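Local coordinates for cell envelope-related transcriptional attenuator domain-containing protein (PDB 4OBM) that is of unknown function but belongs to the LytR-CpsA-Psr family, whose members probably attach glycopolymers to the bacterial cell wall, at residues F109-I123 / I135-Y149. Sequence-based numbering, arbitrary orientation.
Sequences FDMVGNTTLTVPSEI and IIKKGTQIFTAEQMY
Two antiparallel strands, 115-119 and 141-143, form a small sheet in this LytR-CpsA-Psr fold, and the flanking helices 102-112 and 145-152 pack together. Thr115 with Phe143 and Leu117 with Gln141 are hydrogen-bonded pairs; beyond them Val119 pairs with Gly139, whose positive phi (116°) suits a residue without a side chain. On the buried face Leu117 lays CD1 over the Phe143 ring, 4.0 Å from its centroid, while Val119 CG2 meets the ring edge at CZ. In one of two conformers, selenomethionine Met148 bends at chi2 (82°) to set CG over the Phe109 ring (CH-pi, 3.7 Å to the centroid), SE farther above the same face (Met-aromatic) and beside Leu117 CD1. Small Ala145 lets the helices approach, its CB 3.6 Å from Asp110 CB. Past a loop the register shifts by one and Ile123 pairs with Ile136. Glu122, CG anti to the backbone N (chi1 -169°), reaches across so that OE2 forms a salt bridge with Lys137 NZ at 2.9 Å; OE1 pairs with Lys124. A glutamine here would probably leave both lysine charges without their mate. On the opposite face, among beta-branched threonines that suit strands, Thr118 OG1 and Thr140 OG1 share a 2.7 Å hydrogen bond.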
# COMPACT_ATOMS: atom_id res chain seq x y z
N PHE A 109 0.71 2.40 13.22
CA PHE A 109 2.12 2.05 13.46
C PHE A 109 2.42 1.83 14.95
O PHE A 109 3.21 0.95 15.28
CB PHE A 109 3.05 3.17 12.94
CG PHE A 109 3.13 3.50 11.46
CD1 PHE A 109 3.12 2.48 10.51
CD2 PHE A 109 3.32 4.80 11.03
CE1 PHE A 109 3.23 2.78 9.15
CE2 PHE A 109 3.46 5.10 9.67
CZ PHE A 109 3.40 4.09 8.74
N ASP A 110 1.86 2.68 15.82
CA ASP A 110 2.06 2.66 17.28
C ASP A 110 1.46 1.39 17.90
O ASP A 110 1.98 0.84 18.86
CB ASP A 110 1.41 3.91 17.90
CG ASP A 110 1.71 4.07 19.37
OD1 ASP A 110 2.83 4.52 19.70
OD2 ASP A 110 0.85 3.72 20.20
N MSE A 111 0.36 0.94 17.33
CA MSE A 111 -0.40 -0.22 17.72
C MSE A 111 0.29 -1.51 17.25
O MSE A 111 0.41 -2.45 18.04
CB MSE A 111 -1.79 -0.08 17.09
CG MSE A 111 -2.80 -1.07 17.58
SE MSE A 111 -4.33 -0.96 16.42
CE MSE A 111 -5.60 -1.62 17.62
N VAL A 112 0.73 -1.55 15.99
CA VAL A 112 1.30 -2.76 15.37
C VAL A 112 2.75 -3.04 15.88
O VAL A 112 3.05 -4.18 16.26
CB VAL A 112 1.21 -2.72 13.82
CG1 VAL A 112 1.82 -3.98 13.19
CG2 VAL A 112 -0.23 -2.55 13.37
N GLY A 113 3.60 -2.02 15.88
CA GLY A 113 4.99 -2.15 16.35
C GLY A 113 5.93 -1.28 15.56
O GLY A 113 5.54 -0.71 14.53
N ASN A 114 7.17 -1.17 16.05
CA ASN A 114 8.27 -0.40 15.45
C ASN A 114 8.86 -1.08 14.21
O ASN A 114 8.77 -2.29 14.07
CB ASN A 114 9.37 -0.23 16.47
CG ASN A 114 9.00 0.47 17.75
OD1 ASN A 114 8.16 1.38 17.78
ND2 ASN A 114 9.67 0.09 18.83
N THR A 115 9.51 -0.30 13.34
CA THR A 115 10.19 -0.85 12.16
C THR A 115 11.67 -0.44 12.19
O THR A 115 12.00 0.71 12.52
CB THR A 115 9.48 -0.42 10.86
OG1 THR A 115 8.07 -0.64 10.99
CG2 THR A 115 9.97 -1.18 9.65
N THR A 116 12.55 -1.39 11.85
CA THR A 116 14.00 -1.18 11.77
C THR A 116 14.34 -0.88 10.30
O THR A 116 14.08 -1.70 9.42
CB THR A 116 14.74 -2.37 12.36
OG1 THR A 116 14.53 -2.37 13.77
CG2 THR A 116 16.22 -2.33 12.08
N LEU A 117 14.90 0.31 10.04
CA LEU A 117 15.23 0.76 8.68
C LEU A 117 16.64 1.28 8.58
O LEU A 117 17.14 1.93 9.51
CB LEU A 117 14.27 1.88 8.21
CG LEU A 117 12.76 1.65 8.40
CD1 LEU A 117 12.01 2.97 8.40
CD2 LEU A 117 12.22 0.69 7.35
N THR A 118 17.27 1.04 7.42
CA THR A 118 18.61 1.54 7.12
C THR A 118 18.47 2.85 6.34
O THR A 118 18.04 2.84 5.18
CB THR A 118 19.45 0.48 6.37
OG1 THR A 118 19.55 -0.68 7.19
CG2 THR A 118 20.86 0.98 6.04
N VAL A 119 18.82 3.98 6.98
CA VAL A 119 18.81 5.30 6.36
C VAL A 119 20.15 5.42 5.58
O VAL A 119 21.23 5.30 6.18
CB VAL A 119 18.57 6.44 7.39
CG1 VAL A 119 18.58 7.81 6.71
CG2 VAL A 119 17.24 6.23 8.12
N PRO A 120 20.09 5.54 4.22
CA PRO A 120 21.33 5.55 3.41
C PRO A 120 22.27 6.73 3.69
O PRO A 120 23.49 6.53 3.67
CB PRO A 120 20.83 5.57 1.96
CG PRO A 120 19.43 6.10 2.04
CD PRO A 120 18.89 5.61 3.36
N SER A 121 21.72 7.92 3.95
CA SER A 121 22.51 9.11 4.26
C SER A 121 21.71 10.06 5.16
O SER A 121 20.48 10.04 5.12
CB SER A 121 22.96 9.82 2.99
OG SER A 121 21.86 10.34 2.27
N GLU A 122 22.40 10.85 6.01
CA GLU A 122 21.74 11.76 6.94
C GLU A 122 20.83 12.79 6.22
O GLU A 122 21.23 13.38 5.21
CB GLU A 122 22.76 12.52 7.81
CG GLU A 122 22.10 13.27 8.95
CD GLU A 122 22.74 14.54 9.46
OE1 GLU A 122 23.24 15.34 8.64
OE2 GLU A 122 22.62 14.79 10.68
N ILE A 123 19.62 12.99 6.76
CA ILE A 123 18.65 13.98 6.27
C ILE A 123 18.54 15.10 7.31
O ILE A 123 18.37 14.83 8.50
CB ILE A 123 17.26 13.34 5.95
CG1 ILE A 123 17.39 12.15 4.95
CG2 ILE A 123 16.26 14.40 5.43
CD1 ILE A 123 16.37 11.07 5.14
N ILE A 135 15.62 16.19 11.46
CA ILE A 135 16.92 15.49 11.40
C ILE A 135 16.72 13.99 11.51
O ILE A 135 16.39 13.50 12.58
CB ILE A 135 17.97 15.95 12.47
CG1 ILE A 135 17.86 17.43 12.91
CG2 ILE A 135 19.40 15.50 12.12
CD1 ILE A 135 18.23 18.46 11.92
N ILE A 136 17.02 13.26 10.42
CA ILE A 136 17.00 11.80 10.37
C ILE A 136 18.46 11.37 10.16
O ILE A 136 19.07 11.73 9.15
CB ILE A 136 16.02 11.26 9.30
CG1 ILE A 136 14.56 11.65 9.66
CG2 ILE A 136 16.16 9.73 9.15
CD1 ILE A 136 13.60 11.70 8.51
N LYS A 137 19.03 10.66 11.13
CA LYS A 137 20.43 10.25 11.04
C LYS A 137 20.58 9.01 10.18
O LYS A 137 19.61 8.28 9.95
CB LYS A 137 21.05 10.03 12.44
CG LYS A 137 21.01 11.27 13.34
CD LYS A 137 22.06 12.30 13.01
CE LYS A 137 22.03 13.43 14.00
NZ LYS A 137 22.90 14.56 13.57
N LYS A 138 21.78 8.84 9.63
CA LYS A 138 22.17 7.73 8.78
C LYS A 138 22.30 6.48 9.65
O LYS A 138 22.63 6.60 10.84
CB LYS A 138 23.52 8.07 8.09
CG LYS A 138 24.09 6.99 7.17
CD LYS A 138 25.46 7.35 6.61
CE LYS A 138 26.01 6.14 5.88
NZ LYS A 138 27.23 6.47 5.10
N GLY A 139 22.04 5.30 9.07
CA GLY A 139 22.21 4.03 9.76
C GLY A 139 20.96 3.21 9.99
O GLY A 139 19.84 3.68 9.77
N THR A 140 21.16 1.95 10.44
CA THR A 140 20.12 0.98 10.74
C THR A 140 19.59 1.36 12.12
O THR A 140 20.35 1.39 13.09
CB THR A 140 20.64 -0.45 10.60
OG1 THR A 140 21.23 -0.56 9.32
CG2 THR A 140 19.55 -1.48 10.70
N GLN A 141 18.32 1.74 12.19
CA GLN A 141 17.71 2.28 13.40
C GLN A 141 16.28 1.80 13.62
O GLN A 141 15.59 1.48 12.65
CB GLN A 141 17.69 3.82 13.32
CG GLN A 141 19.05 4.51 13.23
CD GLN A 141 18.93 5.87 12.59
OE1 GLN A 141 18.84 6.89 13.27
NE2 GLN A 141 18.92 5.91 11.26
N ILE A 142 15.82 1.83 14.90
CA ILE A 142 14.48 1.41 15.32
C ILE A 142 13.58 2.61 15.31
O ILE A 142 13.77 3.53 16.10
CB ILE A 142 14.47 0.69 16.72
CG1 ILE A 142 15.39 -0.56 16.72
CG2 ILE A 142 13.03 0.30 17.12
CD1 ILE A 142 16.00 -0.92 18.10
N PHE A 143 12.58 2.61 14.42
CA PHE A 143 11.69 3.75 14.25
C PHE A 143 10.38 3.59 15.02
O PHE A 143 9.65 2.63 14.78
CB PHE A 143 11.38 3.99 12.76
CG PHE A 143 12.45 4.71 11.97
CD1 PHE A 143 13.64 4.07 11.62
CD2 PHE A 143 12.25 6.02 11.54
CE1 PHE A 143 14.63 4.74 10.90
CE2 PHE A 143 13.24 6.69 10.80
CZ PHE A 143 14.43 6.05 10.50
N THR A 144 10.06 4.56 15.90
CA THR A 144 8.79 4.58 16.62
C THR A 144 7.75 5.21 15.66
O THR A 144 8.14 5.72 14.61
CB THR A 144 8.89 5.28 17.97
OG1 THR A 144 9.42 6.59 17.80
CG2 THR A 144 9.69 4.48 19.00
N ALA A 145 6.45 5.13 16.00
CA ALA A 145 5.31 5.61 15.21
C ALA A 145 5.53 6.99 14.60
O ALA A 145 5.44 7.12 13.37
CB ALA A 145 4.05 5.62 16.06
N GLU A 146 5.80 8.02 15.44
CA GLU A 146 5.98 9.41 15.00
C GLU A 146 7.24 9.60 14.12
O GLU A 146 7.20 10.40 13.20
CB GLU A 146 6.03 10.37 16.20
CG GLU A 146 4.68 10.55 16.88
CD GLU A 146 4.68 11.44 18.10
OE1 GLU A 146 5.16 12.59 18.02
OE2 GLU A 146 4.16 10.99 19.15
N GLN A 147 8.32 8.85 14.40
CA GLN A 147 9.58 8.91 13.63
C GLN A 147 9.36 8.31 12.27
O GLN A 147 9.84 8.84 11.27
CB GLN A 147 10.71 8.15 14.35
CG GLN A 147 11.04 8.69 15.73
CD GLN A 147 12.14 7.91 16.41
OE1 GLN A 147 12.22 6.67 16.32
NE2 GLN A 147 12.95 8.61 17.17
N MSE A 148 8.60 7.18 12.27
CA MSE A 148 8.23 6.42 11.09
C MSE A 148 7.39 7.29 10.15
O MSE A 148 7.68 7.34 8.95
CB MSE A 148 7.47 5.18 11.55
CG MSE A 148 6.95 4.34 10.45
SE MSE A 148 8.31 3.19 9.80
CE MSE A 148 7.11 1.99 9.03
N TYR A 149 6.36 7.99 10.70
CA TYR A 149 5.46 8.89 9.96
C TYR A 149 6.25 10.06 9.33
O TYR A 149 6.12 10.29 8.12
CB TYR A 149 4.31 9.42 10.87
CG TYR A 149 3.28 10.19 10.08
CD1 TYR A 149 2.22 9.54 9.46
CD2 TYR A 149 3.43 11.56 9.85
CE1 TYR A 149 1.33 10.23 8.63
CE2 TYR A 149 2.56 12.25 9.01
CZ TYR A 149 1.52 11.58 8.40
OH TYR A 149 0.62 12.26 7.62
O HOH W 1 5.35 4.21 18.79